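Ent-copalyl diphosphate synthase (Streptomyces platensis, PDB 5BP8) is a bacterial terpene cyclase of mainly alpha-helical build, related to the squalene-hopene cyclases. Local coordinates at residues Thr192-Thr197 with Gly218-Ala223; Val38-Trp43 with Thr224-Gly229. One frame throughout, in Å; residues are numbered along the deposited sequence.

How the contacts relate
Both contacts use helix 221-228, contact 1 its first turn and contact 2 the rest of it, and their centres lie about 10 Å apart on the same side of the chain's centre. Contact 1 is nested within the loop that contact 2 closes: Thr192-Thr197 reaches Gly218-Ala223 across only 20 residues, whereas 180 separate Val38-Trp43 from Thr224-Gly229. The two also touch directly. Glu-194 CA lies 3.7 Å from Ala-226 CB, and Glu-194 CB lies 3.9 Å from Leu-40 CD1, so helix 193-196 packs against both larger helices. Contact 1 is nearer the middle of the molecule, its centre about 15 Å from the chain centre against about 22 Å for contact 2.

Contact 1 of 2, residues Thr192-Thr197 with Gly218-Ala223; sequences TLEAVT and GCSPAA
Leu-193 and Glu-194, on the short helix 193-196, pack against Ala-222 and Ala-223 in the first turn of helix 221-228, a turn that Ser-220 caps from the N-cap position. This is a buried contact between a short helical turn and the start of a longer helix in an alpha-helical terpene cyclase. The tight part belongs to the two alanines. Ala-222 CB sits 3.6 Å from Glu-194 CD, against the carboxylate carbon, while Ala-223 CB meets Leu-193 CB at 3.9 Å. Leu-193 also brings CD2 to 3.6 Å from Ala-223 O, so that its methyl lies beside the helix backbone. Glu-194 comes alongside through a folded chain: a chi1 of 82° tucks CG in over its own backbone, and a second bend at chi2 (-80°) turns the carboxylate over Ala-222. The outer end of that group is claimed from elsewhere, OE2 forming a salt bridge with Lys-498 and a hydrogen bond with Tyr-32. The looser part is on the OE1 side. There Glu-194 OE1 stands 3.7 Å from Ala-223 N and 4.4 Å from Ser-220 OG, and the helix start may favour its negative charge. Asp-33 of helix 31-40 takes the neighbouring amide of Ala-222. The amide N of Ala-223 is held within its own turn, by a nearly straight 2.9 Å bond to Ser-220 OG with an angle of 173° at the hydrogen.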
loop_
_atom_site.group_PDB
_atom_site.type_symbol
_atom_site.label_atom_id
_atom_site.label_comp_id
_atom_site.label_asym_id
_atom_site.label_seq_id
_atom_site.Cartn_x
_atom_site.Cartn_y
_atom_site.Cartn_z
ATOM N N THR A 192 -12.359 -0.115 -5.256
ATOM C CA THR A 192 -13.128 -0.913 -4.309
ATOM C C THR A 192 -14.509 -1.336 -4.864
ATOM O O THR A 192 -15.441 -1.684 -4.121
ATOM C CB THR A 192 -13.194 -0.230 -2.924
ATOM O OG1 THR A 192 -13.770 -1.128 -1.951
ATOM C CG2 THR A 192 -13.939 0.989 -2.932
ATOM N N LEU A 193 -14.605 -1.377 -6.185
ATOM C CA LEU A 193 -15.868 -1.688 -6.838
ATOM C C LEU A 193 -16.497 -2.992 -6.308
ATOM O O LEU A 193 -17.714 -3.075 -6.170
ATOM C CB LEU A 193 -15.695 -1.781 -8.352
ATOM C CG LEU A 193 -16.908 -2.213 -9.198
ATOM C CD1 LEU A 193 -18.058 -1.228 -9.055
ATOM C CD2 LEU A 193 -16.508 -2.350 -10.668
ATOM N N GLU A 194 -15.669 -3.982 -6.013
ATOM C CA GLU A 194 -16.178 -5.332 -5.621
ATOM C C GLU A 194 -16.939 -5.318 -4.311
ATOM O O GLU A 194 -17.693 -6.235 -4.004
ATOM C CB GLU A 194 -15.025 -6.360 -5.575
ATOM C CG GLU A 194 -14.182 -6.378 -4.297
ATOM C CD GLU A 194 -13.125 -5.283 -4.213
ATOM O OE1 GLU A 194 -13.080 -4.385 -5.105
ATOM O OE2 GLU A 194 -12.315 -5.340 -3.248
ATOM N N ALA A 195 -16.711 -4.291 -3.495
ATOM C CA ALA A 195 -17.484 -4.106 -2.277
ATOM C C ALA A 195 -18.887 -3.597 -2.573
ATOM O O ALA A 195 -19.816 -3.904 -1.839
ATOM C CB ALA A 195 -16.792 -3.131 -1.360
ATOM N N VAL A 196 -19.013 -2.817 -3.637
ATOM C CA VAL A 196 -20.266 -2.256 -4.060
ATOM C C VAL A 196 -21.119 -3.319 -4.749
ATOM O O VAL A 196 -22.321 -3.415 -4.476
ATOM C CB VAL A 196 -20.026 -1.046 -4.983
ATOM C CG1 VAL A 196 -21.333 -0.438 -5.430
ATOM C CG2 VAL A 196 -19.170 0.001 -4.266
ATOM N N THR A 197 -20.499 -4.129 -5.596
ATOM C CA THR A 197 -21.192 -5.144 -6.347
ATOM C C THR A 197 -20.260 -6.268 -6.715
ATOM O O THR A 197 -19.101 -6.016 -6.997
ATOM C CB THR A 197 -21.831 -4.580 -7.654
ATOM O OG1 THR A 197 -22.549 -5.634 -8.339
ATOM C CG2 THR A 197 -20.796 -4.000 -8.583
ATOM N N GLY A 218 -9.575 0.659 -11.635
ATOM C CA GLY A 218 -8.901 1.170 -10.471
ATOM C C GLY A 218 -7.625 0.433 -10.095
ATOM O O GLY A 218 -7.304 0.362 -8.921
ATOM N N CYS A 219 -6.884 -0.124 -11.066
ATOM C CA CYS A 219 -5.687 -0.921 -10.764
ATOM C C CYS A 219 -5.893 -1.994 -9.669
ATOM O O CYS A 219 -4.966 -2.264 -8.880
ATOM C CB CYS A 219 -4.491 -0.020 -10.392
ATOM S SG CYS A 219 -3.951 1.064 -11.752
ATOM N N SER A 220 -7.088 -2.610 -9.654
ATOM C CA SER A 220 -7.450 -3.646 -8.700
ATOM C C SER A 220 -7.859 -4.906 -9.426
ATOM O O SER A 220 -8.835 -4.877 -10.192
ATOM C CB SER A 220 -8.672 -3.221 -7.892
ATOM O OG SER A 220 -9.175 -4.324 -7.143
ATOM N N PRO A 221 -7.196 -6.024 -9.147
ATOM C CA PRO A 221 -7.721 -7.263 -9.745
ATOM C C PRO A 221 -9.152 -7.578 -9.295
ATOM O O PRO A 221 -9.990 -7.994 -10.117
ATOM C CB PRO A 221 -6.726 -8.320 -9.253
ATOM C CG PRO A 221 -5.477 -7.570 -9.081
ATOM C CD PRO A 221 -5.888 -6.248 -8.503
ATOM N N ALA A 222 -9.453 -7.416 -8.008
ATOM C CA ALA A 222 -10.804 -7.693 -7.510
ATOM C C ALA A 222 -11.876 -6.804 -8.196
ATOM O O ALA A 222 -12.923 -7.292 -8.592
ATOM C CB ALA A 222 -10.871 -7.498 -5.990
ATOM N N ALA A 223 -11.610 -5.504 -8.287
ATOM C CA ALA A 223 -12.579 -4.574 -8.893
ATOM C C ALA A 223 -12.799 -4.947 -10.359
ATOM O O ALA A 223 -13.923 -4.852 -10.877
ATOM C CB ALA A 223 -12.087 -3.135 -8.771
#

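Contact 2 of 2, residues Val38-Trp43 with Thr224-Gly229; sequences VSLAPW and TAAWLG
A buried, mainly apolar contact with a water at one side joins the C-terminal end of helix 31-40 and the loop after it to the later turns of helix 221-228. At its centre is Ala-225, whose CB faces Leu-40 CB at 4.0 Å and Ala-41 CB at 4.2 Å. With only methyl groups and a CB meeting here, the backbones come close, the CA atoms of Ala-41 and Ala-225 being 6.1 Å apart. Leu-40 CD1 reaches past Ala-225 to lie 4.5 Å from Ala-226 CB. Beyond the helix end, a chi1 of 58° folds the indole of Trp-43 back over the end of helix 221-228, where Trp-43 CZ2 approaches Leu-228 CD1 obliquely and loosely, at 4.4 Å. The indole N-H is bonded to water 1, which lies in the ring plane at its edge, 2.7 Å from Trp-43 NE1. This water is also 2.7 Å from Gly-229 O and 3.2 Å from Leu-40 O, and can donate to either. Gly-229, the first residue to leave the helix, has a positive phi of 82°. Val-239 and Leu-242 of helix 237-249 also pack on Trp-43. The arrangement is that of a helix C-terminus and its following loop set against an alanine face of another helix, with a water bridging the indole and backbone carbonyls.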
loop_
_atom_site.group_PDB
_atom_site.type_symbol
_atom_site.label_atom_id
_atom_site.label_comp_id
_atom_site.label_asym_id
_atom_site.label_seq_id
_atom_site.Cartn_x
_atom_site.Cartn_y
_atom_site.Cartn_z
ATOM N N VAL A 38 -10.834 -15.864 -6.061
ATOM C CA VAL A 38 -11.445 -17.164 -5.807
ATOM C C VAL A 38 -12.961 -17.021 -5.782
ATOM O O VAL A 38 -13.704 -17.850 -6.355
ATOM C CB VAL A 38 -10.946 -17.784 -4.479
ATOM C CG1 VAL A 38 -11.798 -18.967 -4.082
ATOM C CG2 VAL A 38 -9.493 -18.212 -4.605
ATOM N N SER A 39 -13.443 -15.988 -5.112
ATOM C CA SER A 39 -14.889 -15.808 -4.976
ATOM C C SER A 39 -15.550 -15.338 -6.276
ATOM O O SER A 39 -16.619 -15.844 -6.671
ATOM C CB SER A 39 -15.176 -14.802 -3.873
ATOM O OG SER A 39 -16.552 -14.817 -3.541
ATOM N N LEU A 40 -14.922 -14.375 -6.941
ATOM C CA LEU A 40 -15.542 -13.678 -8.077
ATOM C C LEU A 40 -15.149 -14.184 -9.450
ATOM O O LEU A 40 -15.895 -13.941 -10.398
ATOM C CB LEU A 40 -15.213 -12.181 -8.029
ATOM C CG LEU A 40 -15.661 -11.462 -6.760
ATOM C CD1 LEU A 40 -15.153 -10.031 -6.754
ATOM C CD2 LEU A 40 -17.169 -11.515 -6.531
ATOM N N ALA A 41 -13.999 -14.853 -9.570
ATOM C CA ALA A 41 -13.453 -15.229 -10.873
ATOM C C ALA A 41 -12.916 -16.663 -10.913
ATOM O O ALA A 41 -11.748 -16.887 -11.173
ATOM C CB ALA A 41 -12.396 -14.217 -11.311
ATOM N N PRO A 42 -13.777 -17.645 -10.619
ATOM C CA PRO A 42 -13.341 -19.043 -10.633
ATOM C C PRO A 42 -12.962 -19.506 -12.055
ATOM O O PRO A 42 -12.255 -20.500 -12.192
ATOM C CB PRO A 42 -14.569 -19.802 -10.103
ATOM C CG PRO A 42 -15.719 -18.908 -10.422
ATOM C CD PRO A 42 -15.202 -17.518 -10.306
ATOM N N TRP A 43 -13.394 -18.764 -13.069
ATOM C CA TRP A 43 -13.036 -19.026 -14.498
ATOM C C TRP A 43 -11.554 -18.779 -14.810
ATOM O O TRP A 43 -10.995 -19.310 -15.765
ATOM C CB TRP A 43 -13.922 -18.164 -15.438
ATOM C CG TRP A 43 -13.796 -16.689 -15.177
ATOM C CD1 TRP A 43 -14.625 -15.943 -14.425
ATOM C CD2 TRP A 43 -12.766 -15.805 -15.641
ATOM N NE1 TRP A 43 -14.182 -14.651 -14.369
ATOM C CE2 TRP A 43 -13.025 -14.545 -15.088
ATOM C CE3 TRP A 43 -11.633 -15.964 -16.441
ATOM C CZ2 TRP A 43 -12.228 -13.431 -15.347
ATOM C CZ3 TRP A 43 -10.821 -14.857 -16.683
ATOM C CH2 TRP A 43 -11.124 -13.609 -16.136
ATOM N N THR A 224 -11.714 -5.358 -11.030
ATOM C CA THR A 224 -11.773 -5.757 -12.428
ATOM C C THR A 224 -12.631 -6.997 -12.590
ATOM O O THR A 224 -13.438 -7.086 -13.534
ATOM C CB THR A 224 -10.367 -5.984 -13.040
ATOM O OG1 THR A 224 -9.530 -4.824 -12.822
ATOM C CG2 THR A 224 -10.458 -6.251 -14.532
ATOM N N ALA A 225 -12.489 -7.950 -11.676
ATOM C CA ALA A 225 -13.318 -9.148 -11.694
ATOM C C ALA A 225 -14.802 -8.785 -11.526
ATOM O O ALA A 225 -15.664 -9.372 -12.165
ATOM C CB ALA A 225 -12.874 -10.116 -10.601
ATOM N N ALA A 226 -15.091 -7.856 -10.627
ATOM C CA ALA A 226 -16.482 -7.447 -10.362
ATOM C C ALA A 226 -17.069 -6.768 -11.601
ATOM O O ALA A 226 -18.228 -7.006 -11.986
ATOM C CB ALA A 226 -16.530 -6.515 -9.149
ATOM N N TRP A 227 -16.260 -5.957 -12.252
ATOM C CA TRP A 227 -16.685 -5.201 -13.432
ATOM C C TRP A 227 -16.975 -6.149 -14.597
ATOM O O TRP A 227 -17.998 -6.007 -15.270
ATOM C CB TRP A 227 -15.603 -4.181 -13.816
ATOM C CG TRP A 227 -16.009 -3.179 -14.874
ATOM C CD1 TRP A 227 -16.462 -1.896 -14.674
ATOM C CD2 TRP A 227 -15.979 -3.376 -16.297
ATOM N NE1 TRP A 227 -16.713 -1.293 -15.888
ATOM C CE2 TRP A 227 -16.463 -2.185 -16.896
ATOM C CE3 TRP A 227 -15.645 -4.462 -17.119
ATOM C CZ2 TRP A 227 -16.573 -2.029 -18.290
ATOM C CZ3 TRP A 227 -15.760 -4.313 -18.522
ATOM C CH2 TRP A 227 -16.228 -3.098 -19.080
ATOM N N LEU A 228 -16.105 -7.127 -14.804
ATOM C CA LEU A 228 -16.263 -8.100 -15.897
ATOM C C LEU A 228 -17.454 -9.023 -15.719
ATOM O O LEU A 228 -17.995 -9.517 -16.697
ATOM C CB LEU A 228 -15.014 -8.991 -15.979
ATOM C CG LEU A 228 -13.769 -8.311 -16.546
ATOM C CD1 LEU A 228 -12.512 -9.119 -16.259
ATOM C CD2 LEU A 228 -13.864 -8.008 -18.042
ATOM N N GLY A 229 -17.819 -9.310 -14.484
ATOM C CA GLY A 229 -18.938 -10.164 -14.206
ATOM C C GLY A 229 -18.619 -11.653 -14.277
ATOM O O GLY A 229 -17.460 -12.071 -14.427
HETATM O O HOH W 1 -15.098 -12.421 -13.082
#